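Local coordinates for protein organophosphorus hydrolase (Pseudomonas pseudoalcaligenes, PDB 4LE6) that probably hydrolyses organophosphate triesters as a zinc-dependent phosphotriesterase of the metallo-beta-lactamase superfamily, at residues K63-D67 with K68-S72; T105-A108 with Q109-P113. All coordinates share one frame; numbering follows the deposited sequence.

Contact 1: K63-D67 with K68-S72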
loop_
_atom_site.group_PDB
_atom_site.type_symbol
_atom_site.label_atom_id
_atom_site.label_comp_id
_atom_site.label_asym_id
_atom_site.label_seq_id
_atom_site.Cartn_x
_atom_site.Cartn_y
_atom_site.Cartn_z
ATOM N N LYS A 63 4.480 -9.415 -24.081
ATOM C CA LYS A 63 5.265 -9.529 -25.308
ATOM C C LYS A 63 5.863 -8.194 -25.754
ATOM O O LYS A 63 5.409 -7.123 -25.337
ATOM C CB LYS A 63 4.390 -10.108 -26.424
ATOM C CG LYS A 63 4.171 -11.614 -26.312
ATOM C CD LYS A 63 5.442 -12.398 -26.661
ATOM C CE LYS A 63 5.288 -13.902 -26.406
ATOM N NZ LYS A 63 5.748 -14.321 -25.034
ATOM N N GLY A 64 6.884 -8.268 -26.601
ATOM C CA GLY A 64 7.568 -7.082 -27.085
ATOM C C GLY A 64 8.838 -6.799 -26.300
ATOM O O GLY A 64 9.458 -5.748 -26.463
ATOM N N ILE A 65 9.236 -7.751 -25.461
ATOM C CA ILE A 65 10.425 -7.599 -24.626
ATOM C C ILE A 65 11.180 -8.921 -24.494
ATOM O O ILE A 65 10.558 -9.979 -24.359
ATOM C CB ILE A 65 10.029 -7.080 -23.219
ATOM C CG1 ILE A 65 11.269 -6.833 -22.365
ATOM C CG2 ILE A 65 9.073 -8.058 -22.516
ATOM C CD1 ILE A 65 10.988 -5.991 -21.140
ATOM N N ASP A 66 12.515 -8.862 -24.530
ATOM C CA ASP A 66 13.340 -10.038 -24.267
ATOM C C ASP A 66 13.065 -10.582 -22.865
ATOM O O ASP A 66 12.793 -9.825 -21.939
ATOM C CB ASP A 66 14.833 -9.694 -24.357
ATOM C CG ASP A 66 15.252 -9.255 -25.736
ATOM O OD1 ASP A 66 14.386 -8.803 -26.514
ATOM O OD2 ASP A 66 16.462 -9.350 -26.038
ATOM N N ASP A 67 13.152 -11.901 -22.732
ATOM C CA ASP A 67 13.023 -12.601 -21.455
ATOM C C ASP A 67 13.913 -12.006 -20.353
ATOM O O ASP A 67 13.477 -11.800 -19.209
ATOM C CB ASP A 67 13.421 -14.060 -21.688
ATOM C CG ASP A 67 12.850 -15.006 -20.658
ATOM O OD1 ASP A 67 12.768 -14.635 -19.468
ATOM O OD2 ASP A 67 12.491 -16.139 -21.047
ATOM N N LYS A 68 15.163 -11.736 -20.709
ATOM C CA LYS A 68 16.152 -11.238 -19.759
ATOM C C LYS A 68 15.701 -9.905 -19.179
ATOM O O LYS A 68 15.683 -9.708 -17.959
ATOM C CB LYS A 68 17.502 -11.055 -20.454
ATOM C CG LYS A 68 18.688 -11.593 -19.681
ATOM C CD LYS A 68 20.015 -11.144 -20.289
ATOM C CE LYS A 68 20.197 -11.649 -21.715
ATOM N NZ LYS A 68 21.510 -11.228 -22.278
ATOM N N ASP A 69 15.330 -8.988 -20.070
ATOM C CA ASP A 69 14.910 -7.643 -19.676
ATOM C C ASP A 69 13.627 -7.665 -18.865
ATOM O O ASP A 69 13.442 -6.880 -17.921
ATOM C CB ASP A 69 14.727 -6.782 -20.918
ATOM C CG ASP A 69 16.027 -6.555 -21.648
ATOM O OD1 ASP A 69 17.022 -6.225 -20.969
ATOM O OD2 ASP A 69 16.064 -6.724 -22.886
ATOM N N LEU A 70 12.738 -8.574 -19.239
ATOM C CA LEU A 70 11.487 -8.762 -18.518
ATOM C C LEU A 70 11.797 -9.204 -17.093
ATOM O O LEU A 70 11.301 -8.607 -16.114
ATOM C CB LEU A 70 10.630 -9.807 -19.235
ATOM C CG LEU A 70 9.253 -10.121 -18.661
ATOM C CD1 LEU A 70 8.442 -8.855 -18.400
ATOM C CD2 LEU A 70 8.515 -11.036 -19.627
ATOM N N GLN A 71 12.655 -10.219 -16.971
ATOM C CA GLN A 71 13.038 -10.725 -15.649
ATOM C C GLN A 71 13.746 -9.671 -14.808
ATOM O O GLN A 71 13.538 -9.599 -13.594
ATOM C CB GLN A 71 13.932 -11.965 -15.769
ATOM C CG GLN A 71 13.196 -13.201 -16.269
ATOM C CD GLN A 71 12.032 -13.590 -15.368
ATOM O OE1 GLN A 71 12.121 -13.489 -14.142
ATOM N NE2 GLN A 71 10.934 -14.029 -15.971
ATOM N N SER A 72 14.619 -8.889 -15.442
ATOM C CA SER A 72 15.259 -7.770 -14.748
ATOM C C SER A 72 14.212 -6.785 -14.228
ATOM O O SER A 72 14.259 -6.370 -13.063
ATOM C CB SER A 72 16.232 -7.046 -15.674
ATOM O OG SER A 72 17.293 -7.912 -16.045
HETATM O O HOH W 1 14.040 -6.551 -24.746
HETATM O O HOH W 2 18.474 -7.860 -23.761
#
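With CG1 of I65 set anti to the backbone N (chi1 -176°), the ethyl arm of this side chain runs forward over the first turn of helix 67-76 and meets D69 and L70. D69, four residues on, has CG anti to its carbonyl carbon and beside the backbone N (chi1 -65°), which turns the carboxylate back toward D66. CG1 of I65 rests on CB of D69 at 3.7 Å, and its CD1 reaches over the backbone of L70. The other branch, CG2, approaches CB of L70 at 4.0 Å, the two side chains meeting at about a right angle. K258 and V261 also touch I65.

Two main-chain bonds begin the helix at the same place. The N-H of L70 points to O of D66 at 3.0 Å, with an angle of 158° at the hydrogen, and N of Q71 reaches O of D67 at 2.9 Å. D67 and Q71 also lie alongside each other, OD1 of D67 against CG of Q71.

On the polar flank, D66 and D69 run side by side, their OD2 atoms 4.1 Å apart. Two waters link D66 and D69: one accepts from N of D66 and donates to OD2 of D69, each at 2.8 Å, while a second also donates to OD2 of D69 and only weakly to OD2 of D66. These donated bonds, and the positive end of the helix dipole, probably offset part of the repulsion between the two carboxylates. D66 occupies the N-cap position without a capping bond from its side chain, and the first water stands where a capping box would have a direct link from D69 to N of D66. The pairing of I65, just before the N-cap, with L70 is that of a hydrophobic staple at a helix N-terminus.

Contact 2: T105-A108 with Q109-P113. With EDO (1,2-ethanediol), chain L.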
loop_
_atom_site.group_PDB
_atom_site.type_symbol
_atom_site.label_atom_id
_atom_site.label_comp_id
_atom_site.label_asym_id
_atom_site.label_seq_id
_atom_site.Cartn_x
_atom_site.Cartn_y
_atom_site.Cartn_z
ATOM N N THR A 105 -16.637 -5.100 -11.386
ATOM C CA THR A 105 -17.302 -5.918 -10.381
ATOM C C THR A 105 -16.526 -7.156 -10.004
ATOM O O THR A 105 -17.029 -8.015 -9.271
ATOM C CB THR A 105 -18.692 -6.389 -10.866
ATOM O OG1 THR A 105 -18.546 -7.341 -11.933
ATOM C CG2 THR A 105 -19.507 -5.220 -11.321
ATOM N N GLY A 106 -15.286 -7.245 -10.460
ATOM C CA GLY A 106 -14.503 -8.438 -10.220
ATOM C C GLY A 106 -15.022 -9.630 -11.017
ATOM O O GLY A 106 -15.799 -9.464 -11.970
ATOM N N ALA A 107 -14.594 -10.828 -10.622
ATOM C CA ALA A 107 -14.722 -12.030 -11.447
ATOM C C ALA A 107 -15.742 -13.030 -10.935
ATOM O O ALA A 107 -15.942 -14.069 -11.558
ATOM C CB ALA A 107 -13.376 -12.716 -11.548
ATOM N N ALA A 108 -16.363 -12.738 -9.795
ATOM C CA ALA A 108 -17.170 -13.745 -9.111
ATOM C C ALA A 108 -16.375 -15.052 -9.075
ATOM O O ALA A 108 -15.230 -15.053 -8.633
ATOM C CB ALA A 108 -18.509 -13.913 -9.815
ATOM N N GLN A 109 -16.950 -16.151 -9.572
ATOM C CA GLN A 109 -16.277 -17.452 -9.573
ATOM C C GLN A 109 -15.751 -17.836 -10.966
ATOM O O GLN A 109 -15.355 -18.980 -11.178
ATOM C CB GLN A 109 -17.232 -18.565 -9.129
ATOM C CG GLN A 109 -18.010 -18.328 -7.841
ATOM C CD GLN A 109 -19.448 -18.865 -7.944
ATOM O OE1 GLN A 109 -20.262 -18.354 -8.728
ATOM N NE2 GLN A 109 -19.755 -19.902 -7.175
ATOM N N CYS A 110 -15.757 -16.896 -11.907
ATOM C CA CYS A 110 -15.351 -17.182 -13.286
ATOM C C CYS A 110 -13.922 -17.696 -13.422
ATOM O O CYS A 110 -13.627 -18.480 -14.325
ATOM C CB CYS A 110 -15.512 -15.932 -14.162
ATOM S SG CYS A 110 -17.237 -15.693 -14.735
ATOM N N PHE A 111 -13.039 -17.255 -12.534
ATOM C CA PHE A 111 -11.634 -17.646 -12.592
ATOM C C PHE A 111 -11.199 -18.377 -11.322
ATOM O O PHE A 111 -10.013 -18.406 -10.986
ATOM C CB PHE A 111 -10.763 -16.398 -12.815
ATOM C CG PHE A 111 -10.715 -15.929 -14.240
ATOM C CD1 PHE A 111 -10.744 -16.837 -15.286
ATOM C CD2 PHE A 111 -10.619 -14.582 -14.540
ATOM C CE1 PHE A 111 -10.703 -16.412 -16.590
ATOM C CE2 PHE A 111 -10.572 -14.152 -15.856
ATOM C CZ PHE A 111 -10.615 -15.067 -16.876
ATOM N N GLY A 112 -12.155 -18.970 -10.612
ATOM C CA GLY A 112 -11.825 -19.729 -9.419
ATOM C C GLY A 112 -11.868 -18.961 -8.104
ATOM O O GLY A 112 -12.105 -17.750 -8.065
ATOM N N PRO A 113 -11.586 -19.665 -7.006
ATOM C CA PRO A 113 -11.798 -19.195 -5.635
ATOM C C PRO A 113 -10.778 -18.166 -5.110
ATOM O O PRO A 113 -10.979 -17.679 -4.009
ATOM C CB PRO A 113 -11.731 -20.494 -4.815
ATOM C CG PRO A 113 -10.880 -21.448 -5.646
ATOM C CD PRO A 113 -10.759 -20.881 -7.047
HETATM C C1 EDO L . -6.637 -20.434 -12.930
HETATM O O1 EDO L . -6.955 -19.325 -12.077
HETATM C C2 EDO L . -7.911 -20.924 -13.601
HETATM O O2 EDO L . -9.021 -20.323 -12.933
HETATM O O HOH W 3 -13.235 -16.183 -9.984
#
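One water is held by three backbone groups from both segments: it donates to O of A108 and to O of G112, each at 2.7 Å, and accepts from N of F111 at 2.8 Å. It thereby bridges carbonyl oxygens of A108 and G112 that are 4.2 Å apart, with no direct bond between them. A direct bond closes the chain beside it, from N of C110 to O of A107, 2.9 Å long and with an angle of 157° at the hydrogen. The same oxygen of A107 has CB of C110 packed against it at 3.2 Å.

Two beta turns overlap here. The first, type II', runs from A107 to C110 and places A108 at a positive phi of 46°, unusual for a residue with a side chain; the second, type I, spans Q109 to G112. They form part of the loop that leaves strand 100-103 in the metallo-beta-lactamase fold, just after the Asp-Thr-Gly sequence that includes T105 and G106. OG1 of T105 hydrogen-bonds to the main-chain O of H144, a zinc ligand, and N of A107 hydrogen-bonds to OD2 of D52.

SG of C110, anti to the carbonyl carbon and beside the backbone N (chi1 -82°), is joined in a disulfide to C146, tying the turn to the metal-binding segment. CB of A107 meets the ring of F111 obliquely, at CD2. That ring approaches the side chain of D143, another zinc ligand, to about 4 Å between nearest atoms. The main-chain O of F111 takes weak hydrogen bonds from both hydroxyls of a 1,2-ethanediol probably left by crystallisation.

Contact 1 closes before contact 2 opens along the chain, and their centres lie 29 Å apart, with nearest atoms about 18 Å from each other and no touch. Both belong to connections of one mixed six-stranded sheet: helix 67-76, whose start is contact 1, falls between strands 45-57 and 85-95, and the turns of contact 2 follow strand 100-103. Their settings differ. Residues 63-72 sit at the surface, away from the annotated sites, next to the small sheet of strands 62-63 and 262-263. Residues 105-113 lie nearer the centre of the chain. One contact thus opens a peripheral helix, while the other places F111 beside the zinc ligand D143.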